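Local coordinates for glutamine aminotransferase class-II domain protein (Ruegeria pomeroyi, PDB 3MDN) that probably acts as a class-II (Ntn-type) glutamine amidotransferase, releasing ammonia from glutamine, at residues R108-G118 / P183-G194. Sequence-based numbering, arbitrary orientation.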
loop_
_atom_site.group_PDB
_atom_site.type_symbol
_atom_site.label_atom_id
_atom_site.label_comp_id
_atom_site.label_asym_id
_atom_site.label_seq_id
_atom_site.Cartn_x
_atom_site.Cartn_y
_atom_site.Cartn_z
ATOM N N ARG D 108 8.242 -13.134 -22.848
ATOM C CA ARG D 108 6.962 -12.883 -23.552
ATOM C C ARG D 108 5.706 -13.491 -22.881
ATOM O O ARG D 108 4.556 -13.189 -23.299
ATOM C CB ARG D 108 7.002 -13.387 -25.018
ATOM C CG ARG D 108 8.028 -12.730 -25.975
ATOM C CD ARG D 108 7.994 -13.415 -27.382
ATOM N NE ARG D 108 6.604 -13.639 -27.809
ATOM C CZ ARG D 108 6.210 -14.339 -28.880
ATOM N NH1 ARG D 108 7.104 -14.915 -29.684
ATOM N NH2 ARG D 108 4.911 -14.463 -29.145
ATOM N N TRP D 109 5.920 -14.339 -21.871
ATOM C CA TRP D 109 4.861 -15.212 -21.334
ATOM C C TRP D 109 4.284 -14.708 -20.010
ATOM O O TRP D 109 4.999 -14.075 -19.227
ATOM C CB TRP D 109 5.406 -16.621 -21.105
ATOM C CG TRP D 109 5.690 -17.343 -22.365
ATOM C CD1 TRP D 109 6.798 -17.238 -23.154
ATOM C CD2 TRP D 109 4.821 -18.292 -23.008
ATOM N NE1 TRP D 109 6.683 -18.087 -24.255
ATOM C CE2 TRP D 109 5.474 -18.736 -24.186
ATOM C CE3 TRP D 109 3.550 -18.779 -22.716
ATOM C CZ2 TRP D 109 4.901 -19.661 -25.056
ATOM C CZ3 TRP D 109 2.973 -19.700 -23.576
ATOM C CH2 TRP D 109 3.654 -20.137 -24.741
ATOM N N CYS D 110 2.999 -14.966 -19.786
ATOM C CA CYS D 110 2.401 -14.699 -18.486
ATOM C C CYS D 110 1.521 -15.855 -18.140
ATOM O O CYS D 110 1.200 -16.657 -19.012
ATOM C CB CYS D 110 1.609 -13.389 -18.464
ATOM S SG CYS D 110 0.300 -13.260 -19.691
ATOM N N PHE D 111 1.107 -15.945 -16.885
ATOM C CA PHE D 111 0.582 -17.200 -16.373
ATOM C C PHE D 111 -0.153 -16.953 -15.065
ATOM O O PHE D 111 0.289 -16.165 -14.246
ATOM C CB PHE D 111 1.786 -18.130 -16.147
ATOM C CG PHE D 111 1.437 -19.503 -15.633
ATOM C CD1 PHE D 111 1.264 -19.726 -14.276
ATOM C CD2 PHE D 111 1.328 -20.572 -16.510
ATOM C CE1 PHE D 111 0.961 -20.984 -13.803
ATOM C CE2 PHE D 111 1.027 -21.843 -16.053
ATOM C CZ PHE D 111 0.835 -22.049 -14.695
HETATM N N MSE D 112 -1.286 -17.600 -14.890
HETATM C CA MSE D 112 -1.995 -17.601 -13.610
HETATM C C MSE D 112 -2.674 -18.957 -13.366
HETATM O O MSE D 112 -2.972 -19.694 -14.311
HETATM C CB MSE D 112 -2.996 -16.452 -13.520
HETATM C CG MSE D 112 -4.040 -16.422 -14.580
HETATM SE SE MSE D 112 -5.180 -14.860 -14.306
HETATM C CE MSE D 112 -6.309 -15.201 -15.891
ATOM N N HIS D 113 -2.879 -19.279 -12.095
ATOM C CA HIS D 113 -3.212 -20.612 -11.682
ATOM C C HIS D 113 -4.150 -20.507 -10.480
ATOM O O HIS D 113 -3.941 -19.715 -9.584
ATOM C CB HIS D 113 -1.914 -21.377 -11.333
ATOM C CG HIS D 113 -2.095 -22.516 -10.368
ATOM N ND1 HIS D 113 -2.682 -23.714 -10.719
ATOM C CD2 HIS D 113 -1.726 -22.648 -9.070
ATOM C CE1 HIS D 113 -2.693 -24.527 -9.675
ATOM N NE2 HIS D 113 -2.115 -23.904 -8.661
ATOM N N ASN D 114 -5.196 -21.306 -10.524
ATOM C CA ASN D 114 -6.140 -21.520 -9.455
ATOM C C ASN D 114 -5.950 -22.995 -9.031
ATOM O O ASN D 114 -5.933 -23.906 -9.891
ATOM C CB ASN D 114 -7.554 -21.278 -10.042
ATOM C CG ASN D 114 -8.607 -21.052 -8.997
ATOM O OD1 ASN D 114 -9.763 -20.762 -9.334
ATOM N ND2 ASN D 114 -8.247 -21.186 -7.728
ATOM N N GLY D 115 -5.768 -23.218 -7.730
ATOM C CA GLY D 115 -5.716 -24.562 -7.142
ATOM C C GLY D 115 -4.532 -24.686 -6.170
ATOM O O GLY D 115 -4.126 -23.711 -5.548
ATOM N N GLN D 116 -3.959 -25.876 -6.071
ATOM C CA GLN D 116 -2.897 -26.121 -5.120
ATOM C C GLN D 116 -2.129 -27.373 -5.472
ATOM O O GLN D 116 -2.640 -28.275 -6.138
ATOM C CB GLN D 116 -3.503 -26.316 -3.730
ATOM C CG GLN D 116 -4.435 -27.541 -3.628
ATOM C CD GLN D 116 -4.802 -27.870 -2.181
ATOM O OE1 GLN D 116 -3.957 -28.333 -1.397
ATOM N NE2 GLN D 116 -6.054 -27.636 -1.821
ATOM N N VAL D 117 -0.893 -27.414 -5.009
ATOM C CA VAL D 117 -0.100 -28.623 -4.959
ATOM C C VAL D 117 -0.130 -29.025 -3.491
ATOM O O VAL D 117 0.311 -28.257 -2.624
ATOM C CB VAL D 117 1.315 -28.303 -5.465
ATOM C CG1 VAL D 117 2.224 -29.532 -5.426
ATOM C CG2 VAL D 117 1.205 -27.726 -6.905
ATOM N N GLY D 118 -0.692 -30.198 -3.201
ATOM C CA GLY D 118 -0.907 -30.606 -1.815
ATOM C C GLY D 118 0.375 -30.769 -0.998
ATOM O O GLY D 118 1.281 -31.473 -1.420
ATOM N N PRO D 183 -5.080 -33.043 -1.728
ATOM C CA PRO D 183 -4.963 -33.498 -3.121
ATOM C C PRO D 183 -3.626 -33.119 -3.714
ATOM O O PRO D 183 -3.171 -32.013 -3.517
ATOM C CB PRO D 183 -6.079 -32.728 -3.854
ATOM C CG PRO D 183 -6.451 -31.626 -2.954
ATOM C CD PRO D 183 -6.207 -32.110 -1.558
ATOM N N HIS D 184 -3.033 -34.020 -4.475
ATOM C CA HIS D 184 -1.689 -33.828 -4.948
ATOM C C HIS D 184 -1.596 -32.715 -5.984
ATOM O O HIS D 184 -0.648 -31.950 -5.966
ATOM C CB HIS D 184 -1.073 -35.148 -5.422
ATOM C CG HIS D 184 -1.008 -36.180 -4.340
ATOM N ND1 HIS D 184 -0.241 -36.015 -3.203
ATOM C CD2 HIS D 184 -1.631 -37.375 -4.204
ATOM C CE1 HIS D 184 -0.406 -37.061 -2.410
ATOM N NE2 HIS D 184 -1.235 -37.903 -2.999
HETATM N N MSE D 185 -2.586 -32.601 -6.860
HETATM C CA MSE D 185 -2.541 -31.568 -7.873
HETATM C C MSE D 185 -3.948 -31.139 -8.227
HETATM O O MSE D 185 -4.730 -31.956 -8.706
HETATM C CB MSE D 185 -1.832 -32.064 -9.137
HETATM C CG MSE D 185 -1.919 -31.044 -10.305
HETATM SE SE MSE D 185 -0.848 -29.409 -9.927
HETATM C CE MSE D 185 0.884 -30.266 -9.701
ATOM N N ARG D 186 -4.291 -29.883 -7.950
ATOM C CA ARG D 186 -5.550 -29.308 -8.441
ATOM C C ARG D 186 -5.172 -28.094 -9.274
ATOM O O ARG D 186 -4.472 -27.207 -8.784
ATOM C CB ARG D 186 -6.439 -28.867 -7.287
ATOM C CG ARG D 186 -6.867 -29.984 -6.350
ATOM C CD ARG D 186 -8.337 -30.252 -6.509
ATOM N NE ARG D 186 -8.840 -31.392 -5.742
ATOM C CZ ARG D 186 -9.544 -31.302 -4.609
ATOM N NH1 ARG D 186 -9.816 -30.103 -4.083
ATOM N NH2 ARG D 186 -9.982 -32.412 -4.005
ATOM N N LEU D 187 -5.634 -28.042 -10.520
ATOM C CA LEU D 187 -5.104 -27.043 -11.428
ATOM C C LEU D 187 -6.111 -26.521 -12.458
ATOM O O LEU D 187 -6.659 -27.274 -13.234
ATOM C CB LEU D 187 -3.909 -27.630 -12.199
ATOM C CG LEU D 187 -3.375 -26.646 -13.263
ATOM C CD1 LEU D 187 -1.901 -26.460 -13.103
ATOM C CD2 LEU D 187 -3.668 -27.127 -14.677
ATOM N N SER D 188 -6.306 -25.211 -12.477
ATOM C CA SER D 188 -6.859 -24.562 -13.628
ATOM C C SER D 188 -5.873 -23.436 -13.823
ATOM O O SER D 188 -5.429 -22.790 -12.847
ATOM C CB SER D 188 -8.270 -24.034 -13.353
ATOM O OG SER D 188 -8.136 -22.764 -12.757
ATOM N N ALA D 189 -5.439 -23.234 -15.057
ATOM C CA ALA D 189 -4.441 -22.196 -15.331
ATOM C C ALA D 189 -4.778 -21.537 -16.656
ATOM O O ALA D 189 -5.350 -22.194 -17.551
ATOM C CB ALA D 189 -3.062 -22.820 -15.423
ATOM N N ALA D 190 -4.427 -20.256 -16.780
ATOM C CA ALA D 190 -4.457 -19.539 -18.070
ATOM C C ALA D 190 -3.102 -18.947 -18.306
ATOM O O ALA D 190 -2.409 -18.563 -17.351
ATOM C CB ALA D 190 -5.518 -18.432 -18.074
ATOM N N PHE D 191 -2.684 -18.893 -19.559
ATOM C CA PHE D 191 -1.330 -18.469 -19.875
ATOM C C PHE D 191 -1.229 -18.069 -21.356
ATOM O O PHE D 191 -2.040 -18.494 -22.146
ATOM C CB PHE D 191 -0.263 -19.501 -19.446
ATOM C CG PHE D 191 -0.475 -20.897 -19.985
ATOM C CD1 PHE D 191 -1.398 -21.762 -19.403
ATOM C CD2 PHE D 191 0.273 -21.362 -21.060
ATOM C CE1 PHE D 191 -1.591 -23.046 -19.917
ATOM C CE2 PHE D 191 0.086 -22.646 -21.570
ATOM C CZ PHE D 191 -0.816 -23.493 -20.993
ATOM N N SER D 192 -0.270 -17.198 -21.695
ATOM C CA SER D 192 -0.176 -16.601 -23.049
ATOM C C SER D 192 1.244 -16.260 -23.411
ATOM O O SER D 192 2.084 -15.974 -22.528
ATOM C CB SER D 192 -0.995 -15.301 -23.129
ATOM O OG SER D 192 -1.050 -14.780 -24.463
ATOM N N ASP D 193 1.515 -16.223 -24.709
ATOM C CA ASP D 193 2.802 -15.722 -25.199
ATOM C C ASP D 193 2.574 -14.389 -25.863
ATOM O O ASP D 193 3.455 -13.871 -26.516
ATOM C CB ASP D 193 3.449 -16.697 -26.196
ATOM C CG ASP D 193 2.505 -17.085 -27.342
ATOM O OD1 ASP D 193 1.408 -16.478 -27.466
ATOM O OD2 ASP D 193 2.847 -18.010 -28.111
ATOM N N GLY D 194 1.379 -13.833 -25.712
ATOM C CA GLY D 194 1.078 -12.559 -26.344
ATOM C C GLY D 194 0.518 -12.671 -27.745
ATOM O O GLY D 194 0.137 -11.663 -28.325
#
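W109 lies against D193 at one end of an antiparallel strand pair. The CB of D193 sits over one face of the indole, 3.5 Å from the centroid of its six-membered ring, a CH-pi contact. R108 lies alongside D193, and its NH2 donates to the backbone O of D193 (3.1 Å). W109 CZ3 meets the edge of the F191 ring at CD2 (4.0 Å). With an alanine here, D193 CB would probably lose the face it rests on, and F191 CD2 its neighbour. F111, with CG anti to the backbone N (chi1 -179°), drops its CD2 onto F191 CB (3.5 Å), while its CZ reaches the A189 methyl. A189, small here, leaves room for that end of the ring. V117 CG2 nestles against the bent end of M185 (CE, 3.8 Å). On the reverse face the straight M112 side chain lays its CE on A190 CB (4.0 Å). Paired backbone hydrogen bonds join C110 to S192, M112 to A190, N114 to S188 and Q116 to R186. Chain 108-118 bends at G115, whose backbone angles call for glycine. Helices 144-154 and 161-179 pack on the F111 and M185 face, strand 84-87 touches C110 and M112, and strand 197-203 flanks 185-192, as in the layered Ntn-hydrolase fold.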